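Long-range contacts in neuraminidase (Influenza A virus, PDB 4K3Y), which probably serves the virus as a neuraminidase-like surface glycoprotein whose sialidase activity, unlike that of its relatives, is doubtful: residues C16-W21 against N273-R278; E52-F57 against K92-A97; G108-V113 against I124-I129; M268-N273 against T296-Q301. One frame throughout, in Å; residues are numbered along the deposited sequence.

Contact 1: C16-W21 against N273-R278; sequences CSINGW and NSWIGR
At a seam between two blades of the neuraminidase beta-propeller, W21 of the N-terminal strand 20-26 meets W275 of strand 273-279 in a T-shaped (edge-to-face) pair. The evidence is in the ring geometry: the planes stand 77° apart, and the five-membered ring of W21 is centred 4.4 Å from the six-membered ring of W275. The NE1 side of the W21 indole leads, placing NE1 over the W275 face toward its rim, 3.3 Å from W275 CZ3. On the benzo part, W21 CZ2 lies 3.8 Å from W275 CE2. Nearly the same first torsion in both (chi1 -54° in W21, -58° in W275) directs the two indoles into the space between the strands, where they slide past each other in opposite directions.

I18 fills the angle between the rings. Its CG2 methyl, resting over one face of W21, is 3.5 Å from W275 CZ2, while the carbonyl O of I18 borders the W275 rim at 3.4 Å from CZ2. No hydrogen bond spans these segments. The amides of N19 and N273 come near at a steep angle, but N19 OD1 and N273 ND2 stay 3.7 Å apart; N19 instead uses OD1 for K292 and ND2 for the carbonyl of G360. N19 and G20 both face T359 in a classic beta bulge, and C16 is tied by a disulfide to C331. W21 thus packs its blade on the neighbouring one, and its strand completes a blade otherwise built from the chain's last three strands, the ring closure typical of beta-propellers.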
loop_
_atom_site.group_PDB
_atom_site.type_symbol
_atom_site.label_atom_id
_atom_site.label_comp_id
_atom_site.label_asym_id
_atom_site.label_seq_id
_atom_site.Cartn_x
_atom_site.Cartn_y
_atom_site.Cartn_z
ATOM N N CYS C 16 -5.098 -9.399 -32.136
ATOM C CA CYS C 16 -6.530 -9.693 -32.131
ATOM C C CYS C 16 -7.220 -8.907 -33.239
ATOM O O CYS C 16 -6.733 -7.856 -33.667
ATOM C CB CYS C 16 -7.157 -9.305 -30.795
ATOM S SG CYS C 16 -6.407 -10.094 -29.341
ATOM N N SER C 17 -8.350 -9.409 -33.719
ATOM C CA SER C 17 -9.107 -8.636 -34.682
ATOM C C SER C 17 -9.767 -7.467 -33.972
ATOM O O SER C 17 -10.215 -7.589 -32.831
ATOM C CB SER C 17 -10.144 -9.493 -35.398
ATOM O OG SER C 17 -9.808 -9.622 -36.772
ATOM N N ILE C 18 -9.799 -6.322 -34.638
ATOM C CA ILE C 18 -10.428 -5.148 -34.061
ATOM C C ILE C 18 -11.438 -4.557 -35.023
ATOM O O ILE C 18 -11.127 -4.307 -36.191
ATOM C CB ILE C 18 -9.387 -4.089 -33.667
ATOM C CG1 ILE C 18 -8.482 -4.648 -32.565
ATOM C CG2 ILE C 18 -10.074 -2.816 -33.183
ATOM C CD1 ILE C 18 -7.128 -4.015 -32.522
ATOM N N ASN C 19 -12.658 -4.353 -34.535
ATOM C CA ASN C 19 -13.679 -3.686 -35.330
ATOM C C ASN C 19 -14.376 -2.592 -34.545
ATOM O O ASN C 19 -15.227 -1.875 -35.082
ATOM C CB ASN C 19 -14.677 -4.697 -35.889
ATOM C CG ASN C 19 -14.037 -5.630 -36.889
ATOM O OD1 ASN C 19 -13.978 -5.328 -38.081
ATOM N ND2 ASN C 19 -13.524 -6.760 -36.405
ATOM N N GLY C 20 -13.985 -2.453 -33.281
ATOM C CA GLY C 20 -14.530 -1.417 -32.428
ATOM C C GLY C 20 -13.594 -1.093 -31.288
ATOM O O GLY C 20 -12.538 -1.715 -31.137
ATOM N N TRP C 21 -13.977 -0.113 -30.481
ATOM C CA TRP C 21 -13.179 0.269 -29.329
ATOM C C TRP C 21 -14.098 0.561 -28.135
ATOM O O TRP C 21 -15.195 1.106 -28.302
ATOM C CB TRP C 21 -12.330 1.492 -29.686
ATOM C CG TRP C 21 -11.482 1.290 -30.926
ATOM C CD1 TRP C 21 -11.850 1.541 -32.228
ATOM C CD2 TRP C 21 -10.134 0.783 -30.986
ATOM N NE1 TRP C 21 -10.813 1.227 -33.084
ATOM C CE2 TRP C 21 -9.751 0.760 -32.351
ATOM C CE3 TRP C 21 -9.215 0.354 -30.022
ATOM C CZ2 TRP C 21 -8.492 0.320 -32.773
ATOM C CZ3 TRP C 21 -7.960 -0.076 -30.442
ATOM C CH2 TRP C 21 -7.612 -0.088 -31.808
ATOM N N ASN C 273 -6.682 -4.703 -41.232
ATOM C CA ASN C 273 -7.495 -3.519 -41.036
ATOM C C ASN C 273 -6.628 -2.434 -40.455
ATOM O O ASN C 273 -5.887 -2.662 -39.494
ATOM C CB ASN C 273 -8.660 -3.814 -40.095
ATOM C CG ASN C 273 -9.852 -4.390 -40.821
ATOM O OD1 ASN C 273 -9.819 -4.581 -42.045
ATOM N ND2 ASN C 273 -10.916 -4.673 -40.076
ATOM N N SER C 274 -6.716 -1.255 -41.048
ATOM C CA SER C 274 -5.927 -0.126 -40.586
ATOM C C SER C 274 -6.782 0.942 -39.926
ATOM O O SER C 274 -7.995 1.002 -40.117
ATOM C CB SER C 274 -5.111 0.471 -41.730
ATOM O OG SER C 274 -3.965 -0.320 -41.988
ATOM N N TRP C 275 -6.139 1.784 -39.138
ATOM C CA TRP C 275 -6.854 2.810 -38.409
ATOM C C TRP C 275 -6.056 4.101 -38.398
ATOM O O TRP C 275 -4.818 4.085 -38.334
ATOM C CB TRP C 275 -7.074 2.376 -36.956
ATOM C CG TRP C 275 -7.828 1.087 -36.746
ATOM C CD1 TRP C 275 -7.294 -0.172 -36.658
ATOM C CD2 TRP C 275 -9.245 0.939 -36.526
ATOM N NE1 TRP C 275 -8.291 -1.094 -36.419
ATOM C CE2 TRP C 275 -9.496 -0.440 -36.333
ATOM C CE3 TRP C 275 -10.323 1.836 -36.480
ATOM C CZ2 TRP C 275 -10.787 -0.945 -36.107
ATOM C CZ3 TRP C 275 -11.608 1.331 -36.252
ATOM C CH2 TRP C 275 -11.825 -0.047 -36.069
ATOM N N ILE C 276 -6.772 5.217 -38.460
ATOM C CA ILE C 276 -6.183 6.513 -38.185
ATOM C C ILE C 276 -7.000 7.183 -37.101
ATOM O O ILE C 276 -8.207 7.386 -37.267
ATOM C CB ILE C 276 -6.213 7.413 -39.399
ATOM C CG1 ILE C 276 -5.442 6.765 -40.546
ATOM C CG2 ILE C 276 -5.620 8.769 -39.042
ATOM C CD1 ILE C 276 -5.593 7.497 -41.827
ATOM N N GLY C 277 -6.349 7.504 -35.984
ATOM C CA GLY C 277 -6.996 8.275 -34.944
ATOM C C GLY C 277 -6.581 9.724 -35.046
ATOM O O GLY C 277 -5.392 10.032 -35.161
ATOM N N ARG C 278 -7.552 10.625 -34.997
ATOM C CA ARG C 278 -7.218 12.039 -34.983
ATOM C C ARG C 278 -8.218 12.879 -34.218
ATOM O O ARG C 278 -9.295 12.411 -33.826
ATOM C CB ARG C 278 -7.096 12.578 -36.405
ATOM C CG ARG C 278 -8.425 12.969 -36.995
ATOM C CD ARG C 278 -8.343 13.017 -38.497
ATOM N NE ARG C 278 -9.602 13.488 -39.046
ATOM C CZ ARG C 278 -9.778 13.847 -40.309
ATOM N NH1 ARG C 278 -8.770 13.780 -41.163
ATOM N NH2 ARG C 278 -10.973 14.259 -40.708
#

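Contact 2: E52-F57 against K92-A97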
loop_
_atom_site.group_PDB
_atom_site.type_symbol
_atom_site.label_atom_id
_atom_site.label_comp_id
_atom_site.label_asym_id
_atom_site.label_seq_id
_atom_site.Cartn_x
_atom_site.Cartn_y
_atom_site.Cartn_z
ATOM N N GLU C 52 0.653 -5.762 -14.789
ATOM C CA GLU C 52 -0.295 -4.638 -14.789
ATOM C C GLU C 52 -0.003 -3.585 -15.870
ATOM O O GLU C 52 1.033 -3.628 -16.546
ATOM C CB GLU C 52 -0.317 -3.954 -13.414
ATOM C CG GLU C 52 1.070 -3.531 -12.960
ATOM C CD GLU C 52 1.091 -2.847 -11.609
ATOM O OE1 GLU C 52 0.124 -3.026 -10.829
ATOM O OE2 GLU C 52 2.090 -2.131 -11.327
ATOM N N CYS C 53 -0.926 -2.637 -16.021
ATOM C CA CYS C 53 -0.682 -1.465 -16.851
ATOM C C CYS C 53 -0.381 -0.287 -15.933
ATOM O O CYS C 53 -1.080 -0.085 -14.933
ATOM C CB CYS C 53 -1.896 -1.173 -17.733
ATOM S SG CYS C 53 -2.024 -2.310 -19.112
ATOM N N ARG C 54 0.667 0.478 -16.237
ATOM C CA ARG C 54 0.938 1.682 -15.443
ATOM C C ARG C 54 0.792 2.960 -16.251
ATOM O O ARG C 54 1.079 3.005 -17.455
ATOM C CB ARG C 54 2.313 1.648 -14.748
ATOM C CG ARG C 54 2.448 0.557 -13.693
ATOM C CD ARG C 54 3.746 0.660 -12.892
ATOM N NE ARG C 54 3.753 1.757 -11.908
ATOM C CZ ARG C 54 3.008 1.802 -10.797
ATOM N NH1 ARG C 54 2.155 0.820 -10.517
ATOM N NH2 ARG C 54 3.101 2.840 -9.961
ATOM N N ARG C 55 0.327 3.988 -15.552
ATOM C CA ARG C 55 0.164 5.333 -16.084
ATOM C C ARG C 55 1.391 6.145 -15.679
ATOM O O ARG C 55 1.520 6.566 -14.517
ATOM C CB ARG C 55 -1.073 5.997 -15.462
ATOM C CG ARG C 55 -1.697 7.057 -16.327
ATOM C CD ARG C 55 -1.825 8.395 -15.641
ATOM N NE ARG C 55 -3.181 8.622 -15.133
ATOM C CZ ARG C 55 -3.741 9.817 -14.931
ATOM N NH1 ARG C 55 -3.086 10.932 -15.211
ATOM N NH2 ARG C 55 -4.977 9.894 -14.456
ATOM N N PHE C 56 2.293 6.360 -16.624
ATOM C CA PHE C 56 3.435 7.216 -16.378
ATOM C C PHE C 56 3.122 8.665 -16.709
ATOM O O PHE C 56 2.317 8.953 -17.603
ATOM C CB PHE C 56 4.611 6.720 -17.187
ATOM C CG PHE C 56 5.153 5.438 -16.682
ATOM C CD1 PHE C 56 4.531 4.236 -16.991
ATOM C CD2 PHE C 56 6.263 5.433 -15.852
ATOM C CE1 PHE C 56 5.021 3.056 -16.499
ATOM C CE2 PHE C 56 6.754 4.257 -15.357
ATOM C CZ PHE C 56 6.138 3.064 -15.678
ATOM N N PHE C 57 3.761 9.571 -15.979
ATOM C CA PHE C 57 3.570 10.998 -16.207
ATOM C C PHE C 57 4.635 11.853 -15.519
ATOM O O PHE C 57 5.442 11.362 -14.705
ATOM C CB PHE C 57 2.185 11.445 -15.736
ATOM C CG PHE C 57 1.950 11.241 -14.273
ATOM C CD1 PHE C 57 2.314 12.221 -13.349
ATOM C CD2 PHE C 57 1.356 10.075 -13.810
ATOM C CE1 PHE C 57 2.088 12.039 -11.991
ATOM C CE2 PHE C 57 1.131 9.884 -12.445
ATOM C CZ PHE C 57 1.497 10.867 -11.538
ATOM N N LYS C 92 -0.880 6.896 -3.936
ATOM C CA LYS C 92 -0.753 5.930 -5.022
ATOM C C LYS C 92 0.491 6.149 -5.908
ATOM O O LYS C 92 0.787 5.334 -6.791
ATOM C CB LYS C 92 -2.038 5.911 -5.852
ATOM C CG LYS C 92 -3.259 5.410 -5.092
ATOM C CD LYS C 92 -3.096 3.959 -4.658
ATOM C CE LYS C 92 -4.365 3.441 -3.994
ATOM N NZ LYS C 92 -4.899 4.449 -3.031
ATOM N N LEU C 93 1.228 7.230 -5.645
ATOM C CA LEU C 93 2.365 7.645 -6.481
ATOM C C LEU C 93 3.618 6.809 -6.258
ATOM O O LEU C 93 4.076 6.682 -5.121
ATOM C CB LEU C 93 2.721 9.100 -6.186
ATOM C CG LEU C 93 2.164 10.171 -7.118
ATOM C CD1 LEU C 93 0.784 9.799 -7.582
ATOM C CD2 LEU C 93 2.120 11.515 -6.422
ATOM N N LYS C 94 4.165 6.244 -7.334
ATOM C CA LYS C 94 5.526 5.701 -7.310
ATOM C C LYS C 94 6.438 6.719 -7.982
ATOM O O LYS C 94 6.233 7.074 -9.148
ATOM C CB LYS C 94 5.601 4.354 -8.046
ATOM C CG LYS C 94 7.031 3.829 -8.336
ATOM C CD LYS C 94 7.027 2.284 -8.443
ATOM C CE LYS C 94 8.112 1.707 -9.356
ATOM N NZ LYS C 94 7.536 0.687 -10.316
ATOM N N PHE C 95 7.420 7.218 -7.244
ATOM C CA PHE C 95 8.430 8.105 -7.824
ATOM C C PHE C 95 9.358 7.302 -8.747
ATOM O O PHE C 95 9.698 6.152 -8.460
ATOM C CB PHE C 95 9.217 8.802 -6.711
ATOM C CG PHE C 95 10.455 9.490 -7.181
ATOM C CD1 PHE C 95 10.385 10.734 -7.802
ATOM C CD2 PHE C 95 11.693 8.909 -6.989
ATOM C CE1 PHE C 95 11.528 11.375 -8.232
ATOM C CE2 PHE C 95 12.842 9.550 -7.420
ATOM C CZ PHE C 95 12.753 10.784 -8.042
ATOM N N GLU C 96 9.759 7.897 -9.864
ATOM C CA GLU C 96 10.422 7.120 -10.904
ATOM C C GLU C 96 11.797 7.645 -11.318
ATOM O O GLU C 96 12.749 6.866 -11.485
ATOM C CB GLU C 96 9.497 6.991 -12.117
ATOM C CG GLU C 96 8.286 6.092 -11.868
ATOM C CD GLU C 96 8.610 4.598 -12.003
ATOM O OE1 GLU C 96 9.815 4.248 -12.155
ATOM O OE2 GLU C 96 7.651 3.777 -11.970
ATOM N N ALA C 97 11.900 8.960 -11.480
ATOM C CA ALA C 97 13.122 9.574 -11.993
ATOM C C ALA C 97 13.035 11.085 -11.895
ATOM O O ALA C 97 11.995 11.634 -11.540
ATOM C CB ALA C 97 13.376 9.152 -13.454
HETATM O O HOH W 1 2.655 2.409 -6.646
#
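R54 and F56 approach K94 and E96 across the strand that separates them, 78-83. Charge dominates one end of the contact. The carboxylate of E96 sits near two cationic groups: K94 NZ makes a salt bridge to E96 OE2 at 3.5 Å, whereas R54 NE is 4.4 Å from that oxygen, beyond salt-bridge range. The hydroxyl of S81 hydrogen-bonds to both R54 NE and E96 OE2 and so links them from the middle strand. R54 bends at its third torsion (74°), and its NH1 reaches back to E52 OE2 at 3.1 Å, meeting that oxygen from above the carboxylate plane.

Van der Waals contacts, some made by polar atoms, come next. R54 NH2 touches the CB of K94 at 3.5 Å. F56 presents CE2 to E96 OE2, also at 3.5 Å, with ring and carboxylate planes 43° apart. The apolar pair lies farther along, where F57 offers its ring edge and CZ is 4.2 Å from L93 CD1.

The axes of strands 53-57 and 94-97 run 9.2 Å apart, as expected for second neighbours, and their directions differ by 53°. E96 and A97 both face V79 as a classic beta bulge. A marked twist between alternate strands of a four-stranded antiparallel sheet fits a beta-propeller blade.

Contact 3: G108-V113 against I124-I129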
loop_
_atom_site.group_PDB
_atom_site.type_symbol
_atom_site.label_atom_id
_atom_site.label_comp_id
_atom_site.label_asym_id
_atom_site.label_seq_id
_atom_site.Cartn_x
_atom_site.Cartn_y
_atom_site.Cartn_z
ATOM N N GLY C 108 9.909 -7.934 -18.280
ATOM C CA GLY C 108 9.557 -9.152 -17.571
ATOM C C GLY C 108 10.266 -9.199 -16.231
ATOM O O GLY C 108 9.783 -9.808 -15.266
ATOM N N PHE C 109 11.415 -8.531 -16.178
ATOM C CA PHE C 109 12.208 -8.438 -14.956
ATOM C C PHE C 109 11.985 -7.100 -14.269
ATOM O O PHE C 109 11.445 -7.046 -13.164
ATOM C CB PHE C 109 13.690 -8.657 -15.274
ATOM C CG PHE C 109 13.928 -9.821 -16.185
ATOM C CD1 PHE C 109 13.579 -11.111 -15.784
ATOM C CD2 PHE C 109 14.471 -9.634 -17.450
ATOM C CE1 PHE C 109 13.777 -12.195 -16.626
ATOM C CE2 PHE C 109 14.670 -10.706 -18.299
ATOM C CZ PHE C 109 14.323 -11.993 -17.886
ATOM N N GLN C 110 12.381 -6.017 -14.931
ATOM C CA GLN C 110 12.201 -4.697 -14.342
ATOM C C GLN C 110 11.672 -3.614 -15.301
ATOM O O GLN C 110 11.687 -3.772 -16.539
ATOM C CB GLN C 110 13.511 -4.237 -13.703
ATOM C CG GLN C 110 13.406 -4.004 -12.213
ATOM C CD GLN C 110 13.708 -5.237 -11.414
ATOM O OE1 GLN C 110 14.392 -6.142 -11.886
ATOM N NE2 GLN C 110 13.196 -5.287 -10.194
ATOM N N TRP C 111 11.197 -2.515 -14.714
ATOM C CA TRP C 111 10.883 -1.316 -15.484
ATOM C C TRP C 111 12.145 -0.578 -15.946
ATOM O O TRP C 111 13.019 -0.216 -15.127
ATOM C CB TRP C 111 10.022 -0.343 -14.668
ATOM C CG TRP C 111 8.612 -0.764 -14.564
ATOM C CD1 TRP C 111 8.004 -1.332 -13.484
ATOM C CD2 TRP C 111 7.608 -0.657 -15.584
ATOM N NE1 TRP C 111 6.683 -1.593 -13.768
ATOM C CE2 TRP C 111 6.411 -1.184 -15.050
ATOM C CE3 TRP C 111 7.605 -0.166 -16.893
ATOM C CZ2 TRP C 111 5.219 -1.242 -15.786
ATOM C CZ3 TRP C 111 6.416 -0.223 -17.626
ATOM C CH2 TRP C 111 5.245 -0.759 -17.068
ATOM N N THR C 112 12.231 -0.359 -17.258
ATOM C CA THR C 112 13.196 0.567 -17.836
ATOM C C THR C 112 12.537 1.945 -18.021
ATOM O O THR C 112 11.450 2.071 -18.604
ATOM C CB THR C 112 13.703 0.070 -19.189
ATOM O OG1 THR C 112 14.214 -1.268 -19.052
ATOM C CG2 THR C 112 14.784 1.002 -19.710
ATOM N N VAL C 113 13.192 2.982 -17.514
ATOM C CA VAL C 113 12.664 4.329 -17.637
ATOM C C VAL C 113 13.700 5.270 -18.248
ATOM O O VAL C 113 14.754 5.523 -17.650
ATOM C CB VAL C 113 12.235 4.873 -16.268
ATOM C CG1 VAL C 113 11.822 6.339 -16.376
ATOM C CG2 VAL C 113 11.107 4.029 -15.690
ATOM N N ILE C 124 19.105 6.621 -17.936
ATOM C CA ILE C 124 18.342 5.374 -18.013
ATOM C C ILE C 124 18.266 4.686 -16.648
ATOM O O ILE C 124 19.292 4.414 -16.012
ATOM C CB ILE C 124 18.911 4.408 -19.073
ATOM C CG1 ILE C 124 19.072 5.140 -20.414
ATOM C CG2 ILE C 124 18.018 3.173 -19.200
ATOM C CD1 ILE C 124 19.571 4.273 -21.546
ATOM N N LEU C 125 17.045 4.422 -16.189
ATOM C CA LEU C 125 16.859 3.717 -14.923
ATOM C C LEU C 125 16.251 2.328 -15.130
ATOM O O LEU C 125 15.255 2.169 -15.843
ATOM C CB LEU C 125 16.038 4.543 -13.929
ATOM C CG LEU C 125 16.620 5.901 -13.529
ATOM C CD1 LEU C 125 16.119 6.993 -14.482
ATOM C CD2 LEU C 125 16.291 6.240 -12.093
ATOM N N TYR C 126 16.881 1.329 -14.513
ATOM C CA TYR C 126 16.411 -0.050 -14.566
ATOM C C TYR C 126 16.174 -0.515 -13.132
ATOM O O TYR C 126 17.109 -0.550 -12.330
ATOM C CB TYR C 126 17.465 -0.905 -15.235
ATOM C CG TYR C 126 16.981 -2.276 -15.596
ATOM C CD1 TYR C 126 16.167 -2.468 -16.702
ATOM C CD2 TYR C 126 17.343 -3.387 -14.838
ATOM C CE1 TYR C 126 15.725 -3.730 -17.054
ATOM C CE2 TYR C 126 16.904 -4.659 -15.176
ATOM C CZ TYR C 126 16.090 -4.829 -16.286
ATOM O OH TYR C 126 15.640 -6.089 -16.634
ATOM N N GLY C 127 14.936 -0.885 -12.805
ATOM C CA GLY C 127 14.514 -0.848 -11.413
ATOM C C GLY C 127 14.546 0.630 -11.087
ATOM O O GLY C 127 14.085 1.461 -11.898
ATOM N N GLY C 128 15.105 0.991 -9.940
ATOM C CA GLY C 128 15.339 2.402 -9.679
ATOM C C GLY C 128 16.787 2.777 -9.903
ATOM O O GLY C 128 17.211 3.865 -9.516
ATOM N N ILE C 129 17.530 1.870 -10.535
ATOM C CA ILE C 129 18.980 1.981 -10.669
ATOM C C ILE C 129 19.387 2.630 -11.993
ATOM O O ILE C 129 18.972 2.178 -13.067
ATOM C CB ILE C 129 19.636 0.584 -10.627
ATOM C CG1 ILE C 129 19.156 -0.216 -9.412
ATOM C CG2 ILE C 129 21.154 0.691 -10.661
ATOM C CD1 ILE C 129 19.527 0.395 -8.099
#
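With chi1 at -168°, Y126 swings its ring away from its own backbone N and lays it beside the chain of Q110; T112, at chi1 -54°, turns OG1 to the rim of that same ring. Q110 CB then rests over one face of Y126, 3.8 Å from the ring centroid and close to the normal, a CH-pi contact. T112 OG1 lies in the ring plane at the edge, 3.3 Å from Y126 CD1. The phenol oxygen ends against F109, 3.5 Å from its CB, where the hydroxyl is hydrogen-bonded to D107. D107 also accepts from the backbone N of F109 and Q110, so one carboxylate links the tyrosine hydroxyl to the backbone of both residues.

The backbones form an antiparallel hairpin of strands 111-117 and 121-126, the two middle strands of a propeller blade. V113 and L125 are a hydrogen-bonded pair, with V113 N to L125 O at 2.8 Å and L125 N to V113 O at 2.9 Å. T112 and Y126 form the adjoining non-hydrogen-bonded pair, their side chains on the opposite face of the sheet from V113 and L125.

Beyond them the pairing continues through one bond, G127 N to W111 O, at 3.1 Å and an N-H...O angle of 137°. G127 takes the second position of the type II' turn from Y126 to I129, where its positive phi suits glycine. Q110 CG packs on G127 CA at 3.4 Å. The side chains of T112 and I124 run side by side in the same direction, their CG2 atoms 3.9 Å apart, while W111 and V113 face strand 94-98 of the preceding blade.

Contact 4: M268-N273 against T296-Q301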
loop_
_atom_site.group_PDB
_atom_site.type_symbol
_atom_site.label_atom_id
_atom_site.label_comp_id
_atom_site.label_asym_id
_atom_site.label_seq_id
_atom_site.Cartn_x
_atom_site.Cartn_y
_atom_site.Cartn_z
ATOM N N MET C 268 -1.229 5.858 -35.892
ATOM C CA MET C 268 -1.916 5.119 -36.933
ATOM C C MET C 268 -1.724 3.640 -36.599
ATOM O O MET C 268 -0.703 3.262 -36.000
ATOM C CB MET C 268 -1.312 5.432 -38.300
ATOM C CG MET C 268 -1.559 6.857 -38.817
ATOM S SD MET C 268 -0.600 7.225 -40.306
ATOM C CE MET C 268 -1.192 8.877 -40.724
ATOM N N ILE C 269 -2.692 2.802 -36.962
ATOM C CA ILE C 269 -2.505 1.368 -36.793
ATOM C C ILE C 269 -2.489 0.679 -38.149
ATOM O O ILE C 269 -3.470 0.756 -38.896
ATOM C CB ILE C 269 -3.606 0.715 -35.932
ATOM C CG1 ILE C 269 -3.694 1.389 -34.561
ATOM C CG2 ILE C 269 -3.343 -0.798 -35.793
ATOM C CD1 ILE C 269 -4.867 0.912 -33.716
ATOM N N GLU C 270 -1.383 0.005 -38.462
ATOM C CA GLU C 270 -1.256 -0.708 -39.736
ATOM C C GLU C 270 -1.563 -2.202 -39.601
ATOM O O GLU C 270 -0.935 -2.919 -38.808
ATOM C CB GLU C 270 0.141 -0.524 -40.328
ATOM C CG GLU C 270 0.459 -1.484 -41.460
ATOM C CD GLU C 270 -0.143 -1.058 -42.786
ATOM O OE1 GLU C 270 -0.973 -0.125 -42.803
ATOM O OE2 GLU C 270 0.225 -1.659 -43.820
ATOM N N GLY C 271 -2.524 -2.676 -40.383
ATOM C CA GLY C 271 -2.935 -4.059 -40.266
ATOM C C GLY C 271 -3.633 -4.555 -41.509
ATOM O O GLY C 271 -3.573 -3.924 -42.573
ATOM N N SER C 272 -4.270 -5.712 -41.372
ATOM C CA SER C 272 -5.212 -6.195 -42.366
ATOM C C SER C 272 -6.264 -5.108 -42.427
ATOM O O SER C 272 -6.670 -4.645 -43.504
ATOM C CB SER C 272 -5.830 -7.489 -41.866
ATOM O OG SER C 272 -5.887 -7.479 -40.447
ATOM N N ASN C 273 -6.682 -4.703 -41.232
ATOM C CA ASN C 273 -7.495 -3.519 -41.036
ATOM C C ASN C 273 -6.628 -2.434 -40.455
ATOM O O ASN C 273 -5.887 -2.662 -39.494
ATOM C CB ASN C 273 -8.660 -3.814 -40.095
ATOM C CG ASN C 273 -9.852 -4.390 -40.821
ATOM O OD1 ASN C 273 -9.819 -4.581 -42.045
ATOM N ND2 ASN C 273 -10.916 -4.673 -40.076
ATOM N N THR C 296 -4.056 -1.838 -46.267
ATOM C CA THR C 296 -2.871 -1.128 -45.776
ATOM C C THR C 296 -2.985 0.397 -45.865
ATOM O O THR C 296 -3.710 0.930 -46.705
ATOM C CB THR C 296 -1.612 -1.561 -46.566
ATOM O OG1 THR C 296 -0.468 -0.846 -46.085
ATOM C CG2 THR C 296 -1.794 -1.286 -48.074
ATOM N N LEU C 297 -2.254 1.096 -45.003
ATOM C CA LEU C 297 -2.225 2.552 -45.031
ATOM C C LEU C 297 -1.405 3.045 -46.215
ATOM O O LEU C 297 -1.382 4.243 -46.502
ATOM C CB LEU C 297 -1.597 3.088 -43.742
ATOM C CG LEU C 297 -2.298 2.764 -42.419
ATOM C CD1 LEU C 297 -1.371 3.007 -41.228
ATOM C CD2 LEU C 297 -3.578 3.571 -42.272
ATOM N N PHE C 298 -0.739 2.118 -46.901
ATOM C CA PHE C 298 0.269 2.473 -47.899
ATOM C C PHE C 298 -0.046 2.030 -49.331
ATOM O O PHE C 298 0.843 1.626 -50.084
ATOM C CB PHE C 298 1.618 1.942 -47.439
ATOM C CG PHE C 298 1.879 2.192 -45.989
ATOM C CD1 PHE C 298 2.004 3.494 -45.512
ATOM C CD2 PHE C 298 1.977 1.136 -45.096
ATOM C CE1 PHE C 298 2.236 3.742 -44.167
ATOM C CE2 PHE C 298 2.215 1.370 -43.744
ATOM C CZ PHE C 298 2.345 2.678 -43.278
ATOM N N SER C 299 -1.328 2.097 -49.677
ATOM C CA SER C 299 -1.797 2.024 -51.052
ATOM C C SER C 299 -2.780 3.164 -51.236
ATOM O O SER C 299 -3.311 3.690 -50.266
ATOM C CB SER C 299 -2.510 0.709 -51.328
ATOM O OG SER C 299 -3.481 0.902 -52.345
ATOM N N VAL C 300 -3.031 3.552 -52.476
ATOM C CA VAL C 300 -3.975 4.628 -52.738
ATOM C C VAL C 300 -5.354 4.034 -52.984
ATOM O O VAL C 300 -6.367 4.737 -53.013
ATOM C CB VAL C 300 -3.526 5.450 -53.944
ATOM C CG1 VAL C 300 -3.000 6.802 -53.496
ATOM C CG2 VAL C 300 -2.446 4.681 -54.706
ATOM N N GLN C 301 -5.381 2.717 -53.145
ATOM C CA GLN C 301 -6.622 2.008 -53.406
ATOM C C GLN C 301 -7.380 1.664 -52.129
ATOM O O GLN C 301 -8.604 1.536 -52.175
ATOM C CB GLN C 301 -6.371 0.743 -54.246
ATOM C CG GLN C 301 -5.638 0.969 -55.564
ATOM C CD GLN C 301 -4.368 0.141 -55.660
ATOM O OE1 GLN C 301 -4.393 -1.074 -55.463
ATOM N NE2 GLN C 301 -3.243 0.801 -55.942
#
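E270 grips the start of the 296-301 loop with both carboxylate oxygens. L297 N donates to E270 OE1 at 2.8 Å with an N-H...O angle of 167°, and the hydroxyl of T296 donates to E270 OE2 at 2.5 Å. Each oxygen receives its donor on the syn lone pair, the side of the other oxygen, so the carboxylate is held at both ends and its rotation is fixed. T296 OG1 is gripped a second time, as acceptor from F298 N at 3.1 Å, which makes an ST turn. The serine S274 adds a weak hydrogen bond to E270 OE1.

A bend at the second torsion of E270 (chi2 80°) brings the group to this loop. Beside it the ring of F298 stands with its plane 44° from the carboxylate plane, CE2 lying 3.5 Å from E270 CD. L297 passes E270 in the opposite direction and carries CD1 to 3.8 Å from M268 CB.

Strand 268-269 is the edge strand of its blade, next to 273-279, and the loop 296-301 leads from strand 286-294 toward 306-311. L297 also packs on S274 and I276 of strand 273-279, while F298 meets F221 of the neighbouring blade.

Overall arrangement
The four contacts form two clusters in the propeller. Contacts 1 and 4 share N273 and lie with centres about 11 Å apart; I269 N probably bonds W275 O (2.8 Å), and W21 CH2 packs on I269 CD1 at 3.5 Å, so strand 268-269 connects the W21-W275 pair of contact 1 to the 296-301 loop of contact 4. Contacts 2 and 3, centres about 12 Å apart, join successive blades where F56 CE1 meets W111 CZ3 (3.7 Å) and A97 CB meets L125 CD1 (3.6 Å). Contact 3 lies across the chain's centre from contacts 1 and 4, with centres about 31 and 34 Å away. The bound calcium ion is about 10 Å from the M268 side chain of contact 4.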